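Local coordinates for tyrosine-protein kinase receptor torso (Bombyx mori, PDB 5AOQ), which is the receptor tyrosine kinase that binds prothoracicotropic hormone, activates MAPK signalling and takes part in initiating metamorphosis, at residues A[216-228]-A[237-250]. Numbering follows the deposited sequence.
Sequences ENLVLNDECEIHV and HKYKTPSCFELPEC
The Y239 ring carries CB of C224 on one face, a CH-pi contact 3.6 Å from CB to the ring centroid and offset toward the rim. C224 SG meets the same ring obliquely. The backbone O of H237 lies in plane at the ring's edge. I226 CG2 approaches Y239 CE1 at 3.7 Å and also touches the edge of the H237 ring, in plane, through CD2. With chi1 at 69°, Y239 CG sits between the backbone N and carbonyl carbon, which swings the ring across toward C224. Y239 OH bonds to N193, and F177 meets the ring edge-to-face.

C224-Y239 and I226-H237 are antiparallel hydrogen-bonded pairs of one beta hairpin in the second FN3 domain of the extracellular part, the domain involved in binding PTTH. E225 packs on K21 of a Preproptth chain. E223-K240 and E225-K238 are non-hydrogen-bonded pairs on the opposite face. The E223 side chain crosses K240 at about a right angle, and OE1 rests against CB, CG and CD of K240. Its salt bridge to K240 NZ is long, and NZ also makes a weak bond to N221 O.

Beyond the strands, T241 OG1 joins both sides of the 219-222 loop. T241 OG1 donates to V219 O at 2.6 Å, in the carbonyl plane, and accepts from D222 N. T241 N returns a bond to D222 O. Further out, S243 OG donates to N221 OD1 in the carbonyl plane. L220 CD1 reaches C250 SG of the C244-C250 disulfide at 3.8 Å, and CD2 packs on L247 CD1.

The buried T241 hydroxyl is thus used as both donor and acceptor, which fixes its rotation. C224 is also tied to C195 by a disulfide, so the strand bearing it is anchored covalently, by backbone bonds and against the Y239 face. The long E223-K240 salt bridge probably adds little to the grip.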
loop_
_atom_site.group_PDB
_atom_site.type_symbol
_atom_site.label_atom_id
_atom_site.label_comp_id
_atom_site.label_asym_id
_atom_site.label_seq_id
_atom_site.Cartn_x
_atom_site.Cartn_y
_atom_site.Cartn_z
ATOM N N GLU A 216 -0.630 20.862 -13.947
ATOM C CA GLU A 216 0.007 20.658 -15.240
ATOM C C GLU A 216 -0.637 19.513 -16.012
ATOM O O GLU A 216 -1.476 18.784 -15.482
ATOM C CB GLU A 216 1.501 20.385 -15.055
ATOM C CG GLU A 216 2.228 21.457 -14.256
ATOM C CD GLU A 216 3.698 21.144 -14.058
ATOM O OE1 GLU A 216 4.182 20.150 -14.642
ATOM O OE2 GLU A 216 4.369 21.892 -13.317
ATOM N N ASN A 217 -0.231 19.371 -17.270
ATOM C CA ASN A 217 -0.708 18.302 -18.138
ATOM C C ASN A 217 -2.211 18.374 -18.397
ATOM O O ASN A 217 -2.844 17.362 -18.701
ATOM C CB ASN A 217 -0.350 16.941 -17.539
ATOM C CG ASN A 217 1.073 16.894 -17.017
ATOM O OD1 ASN A 217 1.953 17.595 -17.519
ATOM N ND2 ASN A 217 1.306 16.071 -16.000
ATOM N N LEU A 218 -2.779 19.571 -18.277
ATOM C CA LEU A 218 -4.182 19.790 -18.611
ATOM C C LEU A 218 -4.364 19.830 -20.123
ATOM O O LEU A 218 -3.394 19.972 -20.868
ATOM C CB LEU A 218 -4.697 21.086 -17.983
ATOM C CG LEU A 218 -4.804 21.118 -16.457
ATOM C CD1 LEU A 218 -5.170 22.515 -15.985
ATOM C CD2 LEU A 218 -5.825 20.103 -15.965
ATOM N N VAL A 219 -5.611 19.701 -20.566
ATOM C CA VAL A 219 -5.937 19.753 -21.988
ATOM C C VAL A 219 -7.144 20.651 -22.239
ATOM O O VAL A 219 -7.842 21.049 -21.306
ATOM C CB VAL A 219 -6.212 18.344 -22.549
ATOM C CG1 VAL A 219 -4.979 17.469 -22.401
ATOM C CG2 VAL A 219 -7.407 17.708 -21.851
ATOM N N LEU A 220 -7.385 20.962 -23.509
ATOM C CA LEU A 220 -8.470 21.859 -23.890
ATOM C C LEU A 220 -9.843 21.208 -23.753
ATOM O O LEU A 220 -10.008 20.015 -24.012
ATOM C CB LEU A 220 -8.275 22.340 -25.330
ATOM C CG LEU A 220 -7.019 23.169 -25.603
ATOM C CD1 LEU A 220 -6.847 23.400 -27.096
ATOM C CD2 LEU A 220 -7.076 24.496 -24.862
ATOM N N ASN A 221 -10.821 22.011 -23.345
ATOM C CA ASN A 221 -12.215 21.585 -23.278
ATOM C C ASN A 221 -12.428 20.363 -22.386
ATOM O O ASN A 221 -13.220 19.477 -22.709
ATOM C CB ASN A 221 -12.729 21.296 -24.688
ATOM C CG ASN A 221 -12.599 22.492 -25.606
ATOM O OD1 ASN A 221 -13.018 23.596 -25.264
ATOM N ND2 ASN A 221 -11.996 22.284 -26.772
ATOM N N ASP A 222 -11.715 20.330 -21.264
ATOM C CA ASP A 222 -11.811 19.231 -20.308
ATOM C C ASP A 222 -12.616 19.646 -19.083
ATOM O O ASP A 222 -12.410 20.727 -18.534
ATOM C CB ASP A 222 -10.414 18.768 -19.888
ATOM C CG ASP A 222 -10.423 17.396 -19.241
ATOM O OD1 ASP A 222 -11.459 17.020 -18.657
ATOM O OD2 ASP A 222 -9.393 16.694 -19.318
ATOM N N GLU A 223 -13.531 18.779 -18.664
ATOM C CA GLU A 223 -14.367 19.039 -17.497
ATOM C C GLU A 223 -13.668 18.556 -16.226
ATOM O O GLU A 223 -13.658 17.360 -15.929
ATOM C CB GLU A 223 -15.728 18.356 -17.654
ATOM C CG GLU A 223 -16.764 18.785 -16.626
ATOM C CD GLU A 223 -17.136 20.252 -16.749
ATOM O OE1 GLU A 223 -17.006 20.810 -17.859
ATOM O OE2 GLU A 223 -17.557 20.847 -15.734
ATOM N N CYS A 224 -13.088 19.493 -15.482
ATOM C CA CYS A 224 -12.304 19.174 -14.289
ATOM C C CYS A 224 -13.047 19.452 -12.984
ATOM O O CYS A 224 -14.106 20.084 -12.970
ATOM C CB CYS A 224 -11.000 19.973 -14.283
ATOM S SG CYS A 224 -9.896 19.676 -15.677
ATOM N N GLU A 225 -12.460 18.982 -11.888
ATOM C CA GLU A 225 -12.971 19.251 -10.551
ATOM C C GLU A 225 -11.824 19.286 -9.542
ATOM O O GLU A 225 -10.883 18.485 -9.622
ATOM C CB GLU A 225 -14.005 18.199 -10.144
ATOM C CG GLU A 225 -14.686 18.486 -8.816
ATOM C CD GLU A 225 -15.742 17.456 -8.465
ATOM O OE1 GLU A 225 -15.826 16.425 -9.167
ATOM O OE2 GLU A 225 -16.488 17.676 -7.487
ATOM N N ILE A 226 -11.909 20.227 -8.605
ATOM C CA ILE A 226 -10.890 20.397 -7.575
ATOM C C ILE A 226 -11.535 20.533 -6.195
ATOM O O ILE A 226 -12.499 21.279 -6.016
ATOM C CB ILE A 226 -9.990 21.632 -7.873
ATOM C CG1 ILE A 226 -8.809 21.682 -6.900
ATOM C CG2 ILE A 226 -10.795 22.932 -7.821
ATOM C CD1 ILE A 226 -7.810 22.785 -7.195
ATOM N N HIS A 227 -11.018 19.773 -5.234
ATOM C CA HIS A 227 -11.461 19.855 -3.849
ATOM C C HIS A 227 -10.409 20.565 -3.006
ATOM O O HIS A 227 -9.226 20.204 -3.039
ATOM C CB HIS A 227 -11.724 18.462 -3.277
ATOM C CG HIS A 227 -12.512 17.572 -4.186
ATOM N ND1 HIS A 227 -13.887 17.623 -4.274
ATOM C CD2 HIS A 227 -12.117 16.601 -5.042
ATOM C CE1 HIS A 227 -14.303 16.725 -5.148
ATOM N NE2 HIS A 227 -13.250 16.091 -5.629
ATOM N N VAL A 228 -10.853 21.573 -2.256
ATOM C CA VAL A 228 -9.984 22.316 -1.347
ATOM C C VAL A 228 -10.438 22.128 0.099
ATOM O O VAL A 228 -11.483 22.637 0.507
ATOM C CB VAL A 228 -9.961 23.824 -1.684
ATOM C CG1 VAL A 228 -9.107 24.595 -0.679
ATOM C CG2 VAL A 228 -9.444 24.043 -3.097
ATOM N N HIS A 237 -15.096 22.053 -6.029
ATOM C CA HIS A 237 -15.177 23.108 -7.031
ATOM C C HIS A 237 -14.975 22.565 -8.440
ATOM O O HIS A 237 -13.849 22.278 -8.849
ATOM C CB HIS A 237 -14.136 24.188 -6.726
ATOM C CG HIS A 237 -14.018 25.235 -7.787
ATOM N ND1 HIS A 237 -14.912 26.277 -7.910
ATOM C CD2 HIS A 237 -13.109 25.401 -8.776
ATOM C CE1 HIS A 237 -14.557 27.040 -8.929
ATOM N NE2 HIS A 237 -13.466 26.530 -9.471
ATOM N N LYS A 238 -16.074 22.410 -9.171
ATOM C CA LYS A 238 -16.008 21.977 -10.560
ATOM C C LYS A 238 -15.556 23.130 -11.444
ATOM O O LYS A 238 -15.840 24.294 -11.154
ATOM C CB LYS A 238 -17.363 21.452 -11.039
ATOM C CG LYS A 238 -17.799 20.150 -10.389
ATOM C CD LYS A 238 -19.118 19.665 -10.970
ATOM C CE LYS A 238 -19.550 18.344 -10.353
ATOM N NZ LYS A 238 -20.849 17.867 -10.903
ATOM N N TYR A 239 -14.848 22.804 -12.520
ATOM C CA TYR A 239 -14.396 23.817 -13.467
ATOM C C TYR A 239 -13.978 23.170 -14.781
ATOM O O TYR A 239 -13.482 22.048 -14.795
ATOM C CB TYR A 239 -13.236 24.620 -12.873
ATOM C CG TYR A 239 -11.958 23.827 -12.721
ATOM C CD1 TYR A 239 -11.722 23.069 -11.582
ATOM C CD2 TYR A 239 -10.988 23.835 -13.712
ATOM C CE1 TYR A 239 -10.559 22.343 -11.436
ATOM C CE2 TYR A 239 -9.820 23.114 -13.574
ATOM C CZ TYR A 239 -9.612 22.367 -12.436
ATOM O OH TYR A 239 -8.450 21.646 -12.292
ATOM N N LYS A 240 -14.174 23.894 -15.879
ATOM C CA LYS A 240 -13.856 23.388 -17.209
ATOM C C LYS A 240 -12.689 24.168 -17.805
ATOM O O LYS A 240 -12.651 25.395 -17.727
ATOM C CB LYS A 240 -15.085 23.478 -18.117
ATOM C CG LYS A 240 -14.929 22.792 -19.465
ATOM C CD LYS A 240 -16.192 22.937 -20.302
ATOM C CE LYS A 240 -16.079 22.207 -21.632
ATOM N NZ LYS A 240 -15.916 20.739 -21.454
ATOM N N THR A 241 -11.739 23.454 -18.402
ATOM C CA THR A 241 -10.595 24.098 -19.038
ATOM C C THR A 241 -11.036 24.810 -20.314
ATOM O O THR A 241 -11.868 24.293 -21.059
ATOM C CB THR A 241 -9.485 23.086 -19.374
ATOM O OG1 THR A 241 -10.005 22.059 -20.226
ATOM C CG2 THR A 241 -8.929 22.457 -18.103
ATOM N N PRO A 242 -10.479 26.005 -20.571
ATOM C CA PRO A 242 -10.960 26.838 -21.680
ATOM C C PRO A 242 -10.732 26.213 -23.052
ATOM O O PRO A 242 -9.946 25.275 -23.191
ATOM C CB PRO A 242 -10.141 28.123 -21.531
ATOM C CG PRO A 242 -8.896 27.698 -20.844
ATOM C CD PRO A 242 -9.310 26.605 -19.904
ATOM N N SER A 243 -11.427 26.742 -24.055
ATOM C CA SER A 243 -11.256 26.302 -25.433
ATOM C C SER A 243 -10.058 27.005 -26.060
ATOM O O SER A 243 -9.404 27.825 -25.416
ATOM C CB SER A 243 -12.520 26.584 -26.245
ATOM O OG SER A 243 -13.661 26.006 -25.633
ATOM N N CYS A 244 -9.775 26.682 -27.318
ATOM C CA CYS A 244 -8.618 27.244 -28.003
ATOM C C CYS A 244 -8.848 28.711 -28.360
ATOM O O CYS A 244 -7.925 29.522 -28.296
ATOM C CB CYS A 244 -8.308 26.438 -29.266
ATOM S SG CYS A 244 -6.786 26.915 -30.124
ATOM N N PHE A 245 -10.080 29.052 -28.732
ATOM C CA PHE A 245 -10.402 30.423 -29.112
ATOM C C PHE A 245 -10.370 31.349 -27.896
ATOM O O PHE A 245 -10.329 32.572 -28.041
ATOM C CB PHE A 245 -11.767 30.490 -29.809
ATOM C CG PHE A 245 -12.939 30.227 -28.906
ATOM C CD1 PHE A 245 -13.422 28.941 -28.731
ATOM C CD2 PHE A 245 -13.578 31.270 -28.254
ATOM C CE1 PHE A 245 -14.509 28.697 -27.909
ATOM C CE2 PHE A 245 -14.663 31.034 -27.430
ATOM C CZ PHE A 245 -15.129 29.746 -27.259
ATOM N N GLU A 246 -10.386 30.762 -26.702
ATOM C CA GLU A 246 -10.323 31.532 -25.462
ATOM C C GLU A 246 -8.874 31.818 -25.062
ATOM O O GLU A 246 -8.606 32.739 -24.292
ATOM C CB GLU A 246 -11.042 30.788 -24.336
ATOM C CG GLU A 246 -12.547 30.690 -24.532
ATOM C CD GLU A 246 -13.246 29.994 -23.381
ATOM O OE1 GLU A 246 -12.900 30.275 -22.215
ATOM O OE2 GLU A 246 -14.141 29.163 -23.643
ATOM N N LEU A 247 -7.951 31.018 -25.592
ATOM C CA LEU A 247 -6.522 31.186 -25.332
ATOM C C LEU A 247 -5.838 31.792 -26.560
ATOM O O LEU A 247 -5.618 31.087 -27.545
ATOM C CB LEU A 247 -5.877 29.845 -24.974
ATOM C CG LEU A 247 -6.481 29.122 -23.768
ATOM C CD1 LEU A 247 -5.844 27.755 -23.598
ATOM C CD2 LEU A 247 -6.324 29.946 -22.495
ATOM N N PRO A 248 -5.511 33.100 -26.511
ATOM C CA PRO A 248 -4.975 33.813 -27.679
ATOM C C PRO A 248 -3.845 33.088 -28.408
ATOM O O PRO A 248 -3.864 33.003 -29.638
ATOM C CB PRO A 248 -4.452 35.119 -27.073
ATOM C CG PRO A 248 -5.298 35.344 -25.887
ATOM C CD PRO A 248 -5.585 33.980 -25.330
ATOM N N GLU A 249 -2.882 32.565 -27.657
ATOM C CA GLU A 249 -1.732 31.904 -28.262
ATOM C C GLU A 249 -2.129 30.577 -28.904
ATOM O O GLU A 249 -1.425 30.074 -29.778
ATOM C CB GLU A 249 -0.628 31.685 -27.228
ATOM C CG GLU A 249 0.723 31.363 -27.855
ATOM C CD GLU A 249 1.889 31.601 -26.916
ATOM O OE1 GLU A 249 1.655 31.927 -25.733
ATOM O OE2 GLU A 249 3.048 31.465 -27.365
ATOM N N CYS A 250 -3.252 30.012 -28.468
ATOM C CA CYS A 250 -3.779 28.803 -29.093
ATOM C C CYS A 250 -4.468 29.159 -30.401
ATOM O O CYS A 250 -4.197 28.565 -31.445
ATOM C CB CYS A 250 -4.769 28.084 -28.174
ATOM S SG CYS A 250 -5.303 26.470 -28.806
#